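Local coordinates for dTDP-4-dehydrorhamnose Reductase (Yersinia enterocolitica, PDB 5U9C), which probably catalyses the NADPH-dependent reduction of dTDP-4-dehydro-beta-L-rhamnose to dTDP-beta-L-rhamnose in dTDP-L-rhamnose biosynthesis, at residues 81-86 with 132-137; 61-66 with 102-107; 180-185 with 241-246; 155-160 with 192-197; 119-124 with 264-269. All coordinates share one frame; numbering follows the deposited sequence. Where two conformers were deposited one is given.

Contact 1 (81-86 with 132-137); sequences IYNHLA and RSKLIG
Different first torsions turn Asn83 and His84 onto the helix that carries Ser133 and Ile136: Asn83 CG lies beside its own N and anti to C (chi1 -60°), whereas His84 CG swings beside C (chi1 173°). The Asn83 amide then reaches Ser133, with ND2 donating to OG at 3.0 Å; the acceptor lies in the amide plane and the bond is nearly straight (166°). Ser133 OG also bonds to Tyr130 O, one turn back, while Asn83 OD1 takes the backbone N of Glu66, so both ends of the amide are held. His84 offers one ring face to Ile136. CG1 comes over it, 3.8 Å from the centroid and offset toward the rim, and CG2 packs 3.5 Å from His84 CG. His84 also packs on Tyr266 of a neighbouring subunit, whose OH makes a weak bond with ND1. Between these two patches the helices, nearly parallel, close in at a glycine: the CA atoms of His84 and Gly137 are 4.5 Å apart. Lys134, its chain bent, carries NZ back to Leu104 O and to a water 2.9 Å away, which gives Asn83 O a weak bond. Tyr130 and Lys134 have the YxxxK spacing of short-chain dehydrogenases/reductases. The chemistry is therefore divided: a directional polar network beside Lys134 fixes the rotation of the Asn83 amide, and CH-pi packing joins the helices at His84.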
# COMPACT_ATOMS: atom_id res chain seq x y z
N ILE D 81 -1.38 -22.23 18.84
CA ILE D 81 -1.46 -23.57 19.38
C ILE D 81 -2.69 -24.33 18.92
O ILE D 81 -2.58 -25.47 18.46
CB ILE D 81 -1.45 -23.53 20.91
CG1 ILE D 81 -0.10 -22.97 21.41
CG2 ILE D 81 -1.70 -24.94 21.47
CD1 ILE D 81 -0.06 -22.62 22.87
N TYR D 82 -3.85 -23.68 19.00
CA TYR D 82 -5.12 -24.33 18.68
C TYR D 82 -5.39 -24.54 17.20
O TYR D 82 -5.95 -25.57 16.82
CB TYR D 82 -6.29 -23.52 19.23
CG TYR D 82 -6.58 -23.68 20.71
CD1 TYR D 82 -5.58 -23.53 21.67
CD2 TYR D 82 -7.89 -23.89 21.15
CE1 TYR D 82 -5.87 -23.64 23.04
CE2 TYR D 82 -8.19 -24.00 22.51
CZ TYR D 82 -7.18 -23.87 23.44
OH TYR D 82 -7.48 -23.98 24.79
N ASN D 83 -5.04 -23.55 16.39
CA ASN D 83 -5.36 -23.59 14.95
C ASN D 83 -4.21 -24.03 14.08
O ASN D 83 -4.43 -24.60 13.00
CB ASN D 83 -5.90 -22.22 14.50
CG ASN D 83 -7.17 -21.82 15.25
OD1 ASN D 83 -7.83 -22.67 15.85
ND2 ASN D 83 -7.50 -20.53 15.23
N HIS D 84 -2.98 -23.76 14.53
CA HIS D 84 -1.82 -24.18 13.75
C HIS D 84 -1.15 -25.43 14.28
O HIS D 84 -1.14 -26.45 13.61
CB HIS D 84 -0.81 -23.06 13.59
CG HIS D 84 0.45 -23.49 12.93
ND1 HIS D 84 1.68 -22.98 13.28
CD2 HIS D 84 0.70 -24.47 12.02
CE1 HIS D 84 2.62 -23.56 12.56
NE2 HIS D 84 2.05 -24.48 11.79
N LEU D 85 -0.59 -25.37 15.48
CA LEU D 85 0.13 -26.53 16.00
C LEU D 85 -0.73 -27.79 16.10
O LEU D 85 -0.29 -28.86 15.72
CB LEU D 85 0.81 -26.20 17.33
CG LEU D 85 1.78 -24.99 17.27
CD1 LEU D 85 2.44 -24.85 18.62
CD2 LEU D 85 2.86 -25.14 16.20
N ALA D 86 -1.96 -27.68 16.62
CA ALA D 86 -2.83 -28.83 16.72
C ALA D 86 -3.15 -29.40 15.33
O ALA D 86 -3.12 -30.60 15.14
CB ALA D 86 -4.12 -28.48 17.46
N ARG D 132 -4.37 -15.55 10.09
CA ARG D 132 -3.03 -16.10 9.94
C ARG D 132 -2.96 -17.55 10.46
O ARG D 132 -2.36 -18.41 9.82
CB ARG D 132 -2.02 -15.25 10.69
CG ARG D 132 -1.80 -13.87 10.10
CD ARG D 132 -0.97 -12.97 10.98
NE ARG D 132 -0.94 -11.63 10.43
CZ ARG D 132 -1.38 -10.52 11.00
NH1 ARG D 132 -1.75 -10.48 12.27
NH2 ARG D 132 -1.30 -9.38 10.31
N SER D 133 -3.57 -17.80 11.63
CA SER D 133 -3.54 -19.14 12.23
C SER D 133 -4.27 -20.18 11.39
O SER D 133 -3.81 -21.31 11.26
CB SER D 133 -4.07 -19.11 13.67
OG SER D 133 -5.49 -18.90 13.75
N LYS D 134 -5.39 -19.79 10.79
CA LYS D 134 -6.14 -20.68 9.91
C LYS D 134 -5.36 -20.96 8.62
O LYS D 134 -5.33 -22.13 8.14
CB LYS D 134 -7.52 -20.09 9.56
CG LYS D 134 -8.49 -19.96 10.75
CD LYS D 134 -8.85 -21.27 11.44
CE LYS D 134 -9.55 -22.26 10.52
NZ LYS D 134 -10.04 -23.47 11.22
N LEU D 135 -4.74 -19.92 8.07
CA LEU D 135 -3.98 -20.05 6.82
C LEU D 135 -2.77 -20.95 6.98
O LEU D 135 -2.49 -21.76 6.12
CB LEU D 135 -3.52 -18.69 6.32
CG LEU D 135 -2.67 -18.71 5.04
CD1 LEU D 135 -3.41 -19.39 3.90
CD2 LEU D 135 -2.29 -17.28 4.66
N ILE D 136 -2.01 -20.79 8.07
CA ILE D 136 -0.85 -21.65 8.23
C ILE D 136 -1.35 -23.09 8.52
O ILE D 136 -0.71 -24.07 8.11
CB ILE D 136 0.15 -21.09 9.27
CG1 ILE D 136 1.47 -21.90 9.27
CG2 ILE D 136 -0.45 -21.05 10.66
CD1 ILE D 136 2.31 -21.75 8.03
N GLY D 137 -2.51 -23.22 9.17
CA GLY D 137 -3.10 -24.55 9.40
C GLY D 137 -3.39 -25.18 8.04
O GLY D 137 -3.11 -26.38 7.83
O HOH W 1 -7.89 -24.48 12.86

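Contact 2 (61-66 with 102-107); sequences LHFAAE and LYLSSS
His62 and Tyr103 sit opposite each other on neighbouring parallel strands; as register partners they leave the same face, and with CG of both anti to N (chi1 179° and 178°) the rings run alongside. Their planes are 22° apart, yet the rings are slid so far that the faces barely overlap: the centroids are 5.6 Å apart, and the touching atoms are His62 CD2 and Tyr103 CD1 at 3.5 Å. The imidazole is tied at both nitrogens, ND1 to Thr11 OG1 and NE2 to Thr87 OG1, which fixes its rotation. On the other face of the sheet Leu61 and Leu102 meet at a slant, Leu61 leaning its CD2 over to Leu102 CB, 3.9 Å away. Beyond the strand end, Phe63 turns an edge of its ring to Leu104, with CD1 3.8 Å from CB and the two side chains roughly perpendicular. The backbones are stitched by His62 N to Leu102 O (2.9 Å) and by a straight but weak bond from Leu104 N to His62 O (3.3 Å). As the chains then diverge, a water enters, 2.9 Å from Phe63 O and 3.1 Å from Leu104 O. These are central strands of the parallel Rossmann-type sheet, with strand 7-11 flanking one and strand 149-154 the other. Helices 76-97 and 129-144 cover the His62 and Tyr103 face, and helix 196-209 packs on Leu61, Phe63, Leu102 and Leu104.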
# COMPACT_ATOMS: atom_id res chain seq x y z
N LEU D 61 -12.41 -35.50 10.03
CA LEU D 61 -13.12 -34.25 9.83
C LEU D 61 -12.63 -33.35 10.95
O LEU D 61 -12.98 -33.55 12.14
CB LEU D 61 -14.64 -34.45 9.93
CG LEU D 61 -15.24 -35.58 9.09
CD1 LEU D 61 -16.74 -35.57 9.24
CD2 LEU D 61 -14.89 -35.43 7.62
N HIS D 62 -11.82 -32.36 10.59
CA HIS D 62 -11.22 -31.46 11.56
C HIS D 62 -11.94 -30.12 11.60
O HIS D 62 -11.63 -29.23 10.80
CB HIS D 62 -9.73 -31.28 11.28
CG HIS D 62 -9.05 -30.35 12.22
ND1 HIS D 62 -9.39 -30.29 13.56
CD2 HIS D 62 -8.01 -29.50 12.05
CE1 HIS D 62 -8.62 -29.39 14.15
NE2 HIS D 62 -7.77 -28.91 13.27
N PHE D 63 -12.92 -30.02 12.50
CA PHE D 63 -13.72 -28.80 12.64
C PHE D 63 -13.36 -27.99 13.89
O PHE D 63 -13.73 -26.82 13.98
CB PHE D 63 -15.25 -29.10 12.70
CG PHE D 63 -15.80 -29.94 11.57
CD1 PHE D 63 -15.44 -29.71 10.26
CD2 PHE D 63 -16.78 -30.90 11.82
CE1 PHE D 63 -15.97 -30.48 9.22
CE2 PHE D 63 -17.35 -31.64 10.78
CZ PHE D 63 -16.94 -31.42 9.48
N ALA D 64 -12.65 -28.59 14.85
CA ALA D 64 -12.32 -27.85 16.08
C ALA D 64 -11.30 -26.73 15.81
O ALA D 64 -10.36 -26.89 15.02
CB ALA D 64 -11.79 -28.79 17.16
N ALA D 65 -11.50 -25.59 16.46
CA ALA D 65 -10.61 -24.44 16.28
C ALA D 65 -10.95 -23.37 17.29
O ALA D 65 -12.04 -23.39 17.85
CB ALA D 65 -10.79 -23.86 14.89
N GLU D 66 -10.02 -22.45 17.54
CA GLU D 66 -10.31 -21.29 18.37
C GLU D 66 -10.86 -20.29 17.36
O GLU D 66 -10.12 -19.80 16.51
CB GLU D 66 -9.08 -20.73 19.07
CG GLU D 66 -9.36 -19.42 19.78
CD GLU D 66 -10.51 -19.53 20.77
OE1 GLU D 66 -11.58 -18.94 20.51
OE2 GLU D 66 -10.36 -20.27 21.76
N LEU D 102 -10.40 -33.65 6.02
CA LEU D 102 -11.19 -32.48 5.69
C LEU D 102 -10.88 -31.44 6.74
O LEU D 102 -10.99 -31.71 7.93
CB LEU D 102 -12.69 -32.81 5.65
CG LEU D 102 -13.71 -31.66 5.53
CD1 LEU D 102 -13.36 -30.66 4.48
CD2 LEU D 102 -15.10 -32.21 5.24
N TYR D 103 -10.45 -30.27 6.30
CA TYR D 103 -10.13 -29.15 7.19
C TYR D 103 -11.08 -28.00 6.90
O TYR D 103 -11.17 -27.54 5.76
CB TYR D 103 -8.67 -28.69 6.99
CG TYR D 103 -8.23 -27.49 7.83
CD1 TYR D 103 -8.37 -27.50 9.21
CD2 TYR D 103 -7.58 -26.40 7.24
CE1 TYR D 103 -7.94 -26.43 9.99
CE2 TYR D 103 -7.15 -25.32 8.02
CZ TYR D 103 -7.32 -25.35 9.39
OH TYR D 103 -6.89 -24.32 10.18
N LEU D 104 -11.81 -27.58 7.92
CA LEU D 104 -12.72 -26.45 7.79
C LEU D 104 -11.90 -25.17 8.01
O LEU D 104 -11.39 -24.94 9.09
CB LEU D 104 -13.82 -26.53 8.83
CG LEU D 104 -14.80 -25.34 8.88
CD1 LEU D 104 -15.57 -25.24 7.58
CD2 LEU D 104 -15.73 -25.50 10.07
N SER D 105 -11.78 -24.36 6.96
CA SER D 105 -11.04 -23.08 7.05
C SER D 105 -12.02 -21.91 6.96
O SER D 105 -13.22 -22.09 7.07
CB SER D 105 -9.90 -23.00 6.02
OG SER D 105 -9.03 -21.89 6.31
N SER D 106 -11.49 -20.71 6.73
CA SER D 106 -12.29 -19.48 6.81
C SER D 106 -11.96 -18.44 5.76
O SER D 106 -10.84 -18.33 5.28
CB SER D 106 -12.01 -18.85 8.19
OG SER D 106 -12.54 -17.54 8.34
N SER D 107 -12.98 -17.67 5.42
CA SER D 107 -12.84 -16.55 4.53
C SER D 107 -11.83 -15.53 5.12
O SER D 107 -11.30 -14.71 4.39
CB SER D 107 -14.21 -15.88 4.30
OG SER D 107 -14.78 -15.43 5.52
O HOH W 2 -12.92 -25.17 11.72

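Contact 3 (180-185 with 241-246); sequences STSIKA and DIIPVH
Asp241 opens the pairing: its N gives a hydrogen bond to Thr181 O at 3.0 Å, and its O receives Ile183 N at 2.7 Å. Its CB packs beside that of Ser182, and Asp241 is exposed there. Ile242 faces the other way; it shares the protein-facing side of the ribbon with Ile183, and its CA-H leans on Ile183 O. That same oxygen accepts Ile243 N at 2.7 Å, while Ile243 O takes Ala185 N at 3.0 Å, so Ile183 and Ile243 each bond through the backbone on both sides of the register, the parallel pattern. The Ile243 side chain runs back along the ribbon, CG1 beside its own N (chi1 -58°), and lays CD1 3.7 Å from Ser182 CB. Pro244, without an N-H, falls where this pairing asks for none and offers CA-H to Ala185 O. Val245 N ends the ladder on Ala185 O (3.0 Å), and its CG1 crosses the Lys184 chain 4.0 Å from CB. The side chain of Phe168, a malate-binding residue seen in a structure of this protein though no malate is bound to this chain, lies about 4 Å from that of Ala185. This two-stranded ribbon lies at the periphery of the chain, with helix 168-177 packed on Ile183 and helix 225-235 on Ala185 and Ile242.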
# COMPACT_ATOMS: atom_id res chain seq x y z
N SER D 180 -37.37 -5.12 20.92
CA SER D 180 -36.44 -3.99 20.98
C SER D 180 -36.92 -2.85 20.09
O SER D 180 -37.40 -3.07 18.97
CB SER D 180 -35.02 -4.41 20.55
OG SER D 180 -34.48 -5.39 21.42
N THR D 181 -36.82 -1.63 20.61
CA THR D 181 -37.24 -0.45 19.89
C THR D 181 -36.33 -0.21 18.67
O THR D 181 -36.77 0.37 17.67
CB THR D 181 -37.28 0.80 20.80
OG1 THR D 181 -37.99 1.85 20.13
CG2 THR D 181 -35.90 1.28 21.18
N SER D 182 -35.09 -0.69 18.75
CA SER D 182 -34.13 -0.54 17.66
C SER D 182 -32.97 -1.49 17.82
O SER D 182 -32.55 -1.82 18.94
CB SER D 182 -33.55 0.87 17.62
OG SER D 182 -32.81 1.08 18.80
N ILE D 183 -32.44 -1.89 16.67
CA ILE D 183 -31.31 -2.78 16.61
C ILE D 183 -30.23 -2.13 15.73
O ILE D 183 -30.52 -1.68 14.64
CB ILE D 183 -31.74 -4.13 16.01
CG1 ILE D 183 -32.75 -4.80 16.95
CG2 ILE D 183 -30.53 -5.03 15.78
CD1 ILE D 183 -33.40 -6.05 16.39
N LYS D 184 -29.00 -2.08 16.25
CA LYS D 184 -27.85 -1.54 15.51
C LYS D 184 -27.10 -2.69 14.87
O LYS D 184 -26.92 -3.74 15.49
CB LYS D 184 -26.91 -0.79 16.46
CG LYS D 184 -27.54 0.45 17.06
CD LYS D 184 -26.59 1.09 18.04
CE LYS D 184 -27.26 2.26 18.74
NZ LYS D 184 -26.32 2.92 19.67
N ALA D 185 -26.66 -2.49 13.63
CA ALA D 185 -25.91 -3.49 12.90
C ALA D 185 -24.86 -2.78 12.01
O ALA D 185 -25.16 -1.78 11.36
CB ALA D 185 -26.83 -4.36 12.04
N ASP D 241 -36.76 -0.07 14.72
CA ASP D 241 -35.79 0.44 13.75
C ASP D 241 -34.57 -0.46 13.67
O ASP D 241 -34.10 -0.96 14.69
CB ASP D 241 -35.33 1.85 14.18
CG ASP D 241 -36.48 2.84 14.26
OD1 ASP D 241 -37.40 2.77 13.42
OD2 ASP D 241 -36.46 3.69 15.16
N ILE D 242 -34.07 -0.69 12.46
CA ILE D 242 -32.79 -1.40 12.27
C ILE D 242 -31.87 -0.27 11.77
O ILE D 242 -32.09 0.28 10.70
CB ILE D 242 -32.88 -2.59 11.32
CG1 ILE D 242 -33.83 -3.62 11.91
CG2 ILE D 242 -31.48 -3.20 11.15
CD1 ILE D 242 -34.13 -4.80 11.04
N ILE D 243 -30.87 0.05 12.57
CA ILE D 243 -30.01 1.20 12.35
C ILE D 243 -28.63 0.78 11.83
O ILE D 243 -27.97 -0.02 12.48
CB ILE D 243 -29.83 1.95 13.72
CG1 ILE D 243 -31.20 2.38 14.29
CG2 ILE D 243 -28.89 3.15 13.60
CD1 ILE D 243 -31.14 2.98 15.69
N PRO D 244 -28.20 1.33 10.67
CA PRO D 244 -26.86 1.01 10.16
C PRO D 244 -25.82 1.82 10.92
O PRO D 244 -25.99 3.02 11.07
CB PRO D 244 -26.92 1.43 8.69
CG PRO D 244 -27.95 2.51 8.62
CD PRO D 244 -28.91 2.27 9.78
N VAL D 245 -24.81 1.17 11.45
CA VAL D 245 -23.75 1.88 12.15
C VAL D 245 -22.38 1.52 11.59
O VAL D 245 -22.19 0.44 11.04
CB VAL D 245 -23.76 1.60 13.66
CG1 VAL D 245 -25.08 2.04 14.26
CG2 VAL D 245 -23.50 0.13 13.98
N HIS D 246 -21.43 2.42 11.77
CA HIS D 246 -20.04 2.18 11.39
C HIS D 246 -19.37 1.30 12.44
O HIS D 246 -19.79 1.28 13.61
CB HIS D 246 -19.27 3.51 11.22
CG HIS D 246 -19.70 4.28 10.01
ND1 HIS D 246 -19.37 3.88 8.73
CD2 HIS D 246 -20.45 5.39 9.88
CE1 HIS D 246 -19.88 4.74 7.86
NE2 HIS D 246 -20.54 5.66 8.53

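Contact 4 (155-160 with 192-197)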
# COMPACT_ATOMS: atom_id res chain seq x y z
N GLY D 155 -17.68 -18.75 5.13
CA GLY D 155 -17.76 -17.35 5.48
C GLY D 155 -18.42 -17.21 6.85
O GLY D 155 -18.06 -17.92 7.79
N TRP D 156 -19.37 -16.29 6.96
CA TRP D 156 -20.10 -16.10 8.23
C TRP D 156 -21.11 -17.25 8.40
O TRP D 156 -22.14 -17.30 7.71
CB TRP D 156 -20.82 -14.76 8.24
CG TRP D 156 -19.90 -13.57 8.15
CD1 TRP D 156 -18.61 -13.49 8.59
CD2 TRP D 156 -20.26 -12.25 7.74
NE1 TRP D 156 -18.13 -12.20 8.41
CE2 TRP D 156 -19.13 -11.42 7.91
CE3 TRP D 156 -21.42 -11.69 7.22
CZ2 TRP D 156 -19.14 -10.07 7.57
CZ3 TRP D 156 -21.42 -10.34 6.89
CH2 TRP D 156 -20.29 -9.55 7.06
N MSE D 157 -20.79 -18.17 9.30
CA MSE D 157 -21.61 -19.37 9.51
C MSE D 157 -22.93 -19.09 10.19
O MSE D 157 -22.99 -18.38 11.18
CB MSE D 157 -20.75 -20.36 10.31
CG MSE D 157 -21.31 -21.79 10.35
SE MSE D 157 -20.79 -22.77 8.72
CE MSE D 157 -18.96 -23.18 9.32
N ILE D 158 -24.02 -19.59 9.62
CA ILE D 158 -25.33 -19.49 10.27
C ILE D 158 -25.84 -20.92 10.53
O ILE D 158 -25.79 -21.81 9.64
CB ILE D 158 -26.35 -18.65 9.47
CG1 ILE D 158 -26.71 -19.30 8.14
CG2 ILE D 158 -25.80 -17.24 9.24
CD1 ILE D 158 -27.74 -18.53 7.35
N GLY D 159 -26.28 -21.17 11.75
CA GLY D 159 -26.79 -22.47 12.14
C GLY D 159 -26.93 -22.61 13.65
O GLY D 159 -26.40 -21.80 14.39
N GLY D 160 -27.65 -23.65 14.08
CA GLY D 160 -27.86 -23.92 15.50
C GLY D 160 -29.33 -23.88 15.87
O GLY D 160 -29.76 -24.63 16.73
N SER D 192 -19.77 -12.94 3.31
CA SER D 192 -20.69 -13.88 2.70
C SER D 192 -21.17 -14.85 3.78
O SER D 192 -20.40 -15.23 4.69
CB SER D 192 -19.98 -14.66 1.59
OG SER D 192 -19.58 -13.80 0.53
N ILE D 193 -22.42 -15.28 3.68
CA ILE D 193 -22.92 -16.24 4.67
C ILE D 193 -22.80 -17.68 4.17
O ILE D 193 -22.88 -17.96 2.97
CB ILE D 193 -24.38 -15.97 5.10
CG1 ILE D 193 -25.33 -15.97 3.91
CG2 ILE D 193 -24.49 -14.65 5.86
CD1 ILE D 193 -26.78 -15.78 4.31
N THR D 194 -22.59 -18.59 5.10
CA THR D 194 -22.53 -20.01 4.84
C THR D 194 -23.54 -20.70 5.75
O THR D 194 -23.41 -20.66 6.99
CB THR D 194 -21.14 -20.61 5.13
OG1 THR D 194 -20.17 -20.03 4.26
CG2 THR D 194 -21.15 -22.14 4.90
N SER D 195 -24.53 -21.35 5.14
CA SER D 195 -25.51 -22.14 5.89
C SER D 195 -24.84 -23.42 6.38
O SER D 195 -24.38 -24.22 5.56
CB SER D 195 -26.70 -22.51 4.99
OG SER D 195 -27.45 -23.58 5.56
N ALA D 196 -24.78 -23.61 7.69
CA ALA D 196 -24.18 -24.82 8.26
C ALA D 196 -24.91 -26.09 7.76
O ALA D 196 -24.25 -27.09 7.48
CB ALA D 196 -24.15 -24.78 9.78
N MSE D 197 -26.24 -26.04 7.63
CA MSE D 197 -26.99 -27.23 7.16
C MSE D 197 -26.66 -27.57 5.72
O MSE D 197 -26.55 -28.75 5.38
CB MSE D 197 -28.50 -27.09 7.41
CG MSE D 197 -29.31 -28.33 6.98
SE MSE D 197 -28.78 -30.03 7.89
CE MSE D 197 -29.65 -31.30 6.66
O HOH W 3 -27.78 -23.82 8.90
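A short parallel pairing, part of a three-stranded mixed sheet, joins strand 156-158 to strand 190-195 and runs straight into the start of helix 196-209. Gly155 N begins it by donating to the side chain of Thr194, 2.9 Å from OG1, a hydroxyl that is also bonded to Phe217 O. The ladder continues with Trp156 N to Ser192 O (2.7 Å), Thr194 N to Trp156 O and Ile158 N to Thr194 O, and ends with Ala196 N on Ile158 O (2.8 Å). Selenomethionine Met157, bent at chi2 and chi3 (83° and 80°), curls its SE over Thr194 CG2 at 3.9 Å and Ala196 CB at 4.1 Å. On the opposite face Ile158 CD1 touches Ile193 CD1 at 4.2 Å. The Trp156 indole has Ser192 N over one face and Ile193 CG2 at its edge. Ser195 is the N-cap, its OG bonded to Gln198 N; a water 3.0 Å from Met197 N, from which it accepts, donates to Ile158 O. Trp156 NE1 is bonded to Glu260, and the Trp156 side chain is about 7 Å from those of Phe168 and Arg256, which bind (R)-malate in a structure of this protein, though none is bound to this chain. Helix 16-25 packs on Met157 and Ala196, helix 279-288 on Ile158 and Ile193, and helix 225-235 on Trp156 and Ile193.

Contact 5 (119-124 with 264-269); sequences NELDIP and SIYMSI
Glu120 and the turn at Ser264 make the tight half of this loop-to-loop contact. The carboxylate is brought round by a bend at chi2 (90°) and grips the turn with both oxygens: OE1 accepts Ile265 N at 2.9 Å, and OE2 accepts the Ser264 hydroxyl in a short bond of 2.5 Å, each through a syn lone pair. His216 N is a further donor to OE2, so three bonds hold the buried group in place. Ser264 OG in turn receives Tyr266 N, an ST turn, and Met267 N, an ST motif, which shape the loop around the hydroxyl given to Glu120. The aliphatic part of Glu120 slides past Tyr266, with CB 3.8 Å from CE2. Within the segment 119-124, Asn119 OD1 takes Leu121 N in an Asx turn inside the type I turn 119-122, and Tyr129 of a neighbouring subunit packs on Asn119 and Leu121. The looser, more open side is carried by Ile265, which is partly exposed. Its side chain makes only van der Waals contacts, though its backbone N is bonded to OE1: CG2 lies 3.6 Å from Asn119 ND2, CD1 is 3.8 Å from Leu121 CG, and CG1 rests over the centre of the Tyr266 ring. A citrate, probably from the crystallisation liquor, is bound about 5 Å from the Glu120 side chain. The contact links the loop before helix 129-144 to the one before helix 279-288, against edge strand 213-217, where Leu215 touches Glu120 and Tyr266.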
# COMPACT_ATOMS: atom_id res chain seq x y z
N ASN D 119 -12.04 -15.55 -4.80
CA ASN D 119 -12.27 -16.93 -5.23
C ASN D 119 -11.04 -17.82 -4.92
O ASN D 119 -10.05 -17.32 -4.35
CB ASN D 119 -12.72 -16.99 -6.70
CG ASN D 119 -11.66 -16.55 -7.66
OD1 ASN D 119 -10.47 -16.91 -7.52
ND2 ASN D 119 -12.07 -15.80 -8.69
N GLU D 120 -11.12 -19.10 -5.26
CA GLU D 120 -10.04 -20.05 -4.96
C GLU D 120 -8.67 -19.74 -5.64
O GLU D 120 -7.65 -20.25 -5.20
CB GLU D 120 -10.46 -21.51 -5.23
CG GLU D 120 -11.64 -22.04 -4.40
CD GLU D 120 -13.02 -21.81 -5.04
OE1 GLU D 120 -13.16 -20.94 -5.91
OE2 GLU D 120 -13.98 -22.52 -4.65
N LEU D 121 -8.65 -18.89 -6.67
CA LEU D 121 -7.39 -18.48 -7.29
C LEU D 121 -6.72 -17.30 -6.57
O LEU D 121 -5.51 -17.06 -6.76
CB LEU D 121 -7.55 -18.13 -8.78
CG LEU D 121 -7.62 -19.32 -9.71
CD1 LEU D 121 -7.82 -18.86 -11.16
CD2 LEU D 121 -6.36 -20.18 -9.59
N ASP D 122 -7.49 -16.55 -5.77
CA ASP D 122 -6.93 -15.42 -5.04
C ASP D 122 -5.93 -15.95 -4.01
O ASP D 122 -6.12 -17.02 -3.47
CB ASP D 122 -8.05 -14.58 -4.44
CG ASP D 122 -8.71 -13.70 -5.47
OD1 ASP D 122 -8.03 -12.75 -5.91
OD2 ASP D 122 -9.89 -13.93 -5.84
N ILE D 123 -4.83 -15.24 -3.81
CA ILE D 123 -3.79 -15.72 -2.88
C ILE D 123 -4.07 -15.13 -1.51
O ILE D 123 -4.15 -13.91 -1.38
CB ILE D 123 -2.39 -15.34 -3.36
CG1 ILE D 123 -2.22 -15.75 -4.82
CG2 ILE D 123 -1.33 -16.01 -2.49
CD1 ILE D 123 -0.91 -15.30 -5.41
N PRO D 124 -4.22 -15.99 -0.48
CA PRO D 124 -4.56 -15.51 0.86
C PRO D 124 -3.60 -14.47 1.46
O PRO D 124 -2.39 -14.61 1.34
CB PRO D 124 -4.57 -16.79 1.70
CG PRO D 124 -4.85 -17.88 0.74
CD PRO D 124 -4.14 -17.47 -0.53
N SER D 264 -17.00 -18.98 -5.30
CA SER D 264 -16.30 -20.15 -5.83
C SER D 264 -16.32 -20.18 -7.33
O SER D 264 -17.34 -19.87 -7.96
CB SER D 264 -16.94 -21.45 -5.33
OG SER D 264 -16.24 -22.59 -5.82
N ILE D 265 -15.19 -20.55 -7.90
CA ILE D 265 -15.09 -20.79 -9.34
C ILE D 265 -15.07 -22.29 -9.62
O ILE D 265 -15.02 -22.69 -10.77
CB ILE D 265 -13.83 -20.17 -9.94
CG1 ILE D 265 -12.58 -20.63 -9.17
CG2 ILE D 265 -13.96 -18.66 -9.91
CD1 ILE D 265 -11.26 -20.26 -9.83
N TYR D 266 -15.08 -23.12 -8.58
CA TYR D 266 -15.01 -24.58 -8.76
C TYR D 266 -16.25 -25.38 -8.33
O TYR D 266 -16.31 -26.57 -8.63
CB TYR D 266 -13.78 -25.17 -8.03
CG TYR D 266 -12.41 -24.66 -8.50
CD1 TYR D 266 -12.13 -24.49 -9.85
CD2 TYR D 266 -11.38 -24.48 -7.60
CE1 TYR D 266 -10.89 -24.06 -10.28
CE2 TYR D 266 -10.12 -24.06 -8.02
CZ TYR D 266 -9.89 -23.85 -9.36
OH TYR D 266 -8.66 -23.43 -9.79
N MSE D 267 -17.20 -24.77 -7.63
CA MSE D 267 -18.37 -25.52 -7.16
C MSE D 267 -19.22 -26.01 -8.31
O MSE D 267 -19.77 -27.11 -8.23
CB MSE D 267 -19.17 -24.69 -6.17
CG MSE D 267 -18.43 -24.61 -4.83
SE MSE D 267 -18.67 -26.24 -3.75
CE MSE D 267 -20.62 -26.09 -3.82
N SER D 268 -19.30 -25.23 -9.39
CA SER D 268 -20.12 -25.63 -10.55
C SER D 268 -19.64 -26.89 -11.28
O SER D 268 -20.42 -27.53 -11.94
CB SER D 268 -20.23 -24.46 -11.54
OG SER D 268 -19.00 -24.27 -12.23
N ILE D 269 -18.36 -27.24 -11.17
CA ILE D 269 -17.90 -28.47 -11.84
C ILE D 269 -18.29 -29.74 -11.07
O ILE D 269 -18.21 -30.84 -11.62
CB ILE D 269 -16.39 -28.46 -12.21
CG1 ILE D 269 -15.48 -28.32 -10.98
CG2 ILE D 269 -16.09 -27.36 -13.21
CD1 ILE D 269 -14.01 -28.28 -11.34

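Contacts 1, 2, 4 and 5 are buried, whereas contact 3 lies at the surface, its centre about 27 Å from that of the chain. Contact 2 is at the heart of the main sheet, and contact 1 packs two helices over the face carrying His62 and Tyr103. Contact 4 belongs to a separate small sheet yet meets contact 2 where Leu104 CD2 approaches Met157 CE at 4.0 Å. Among the parallel strand pairs, contact 3 has the longest ladder, four bridges against three in contact 4 and two in contact 2. Contact 5 relies instead on a carboxylate. Contacts 1 and 5 both pack against neighbouring subunits, and contact 3 touches one through His246.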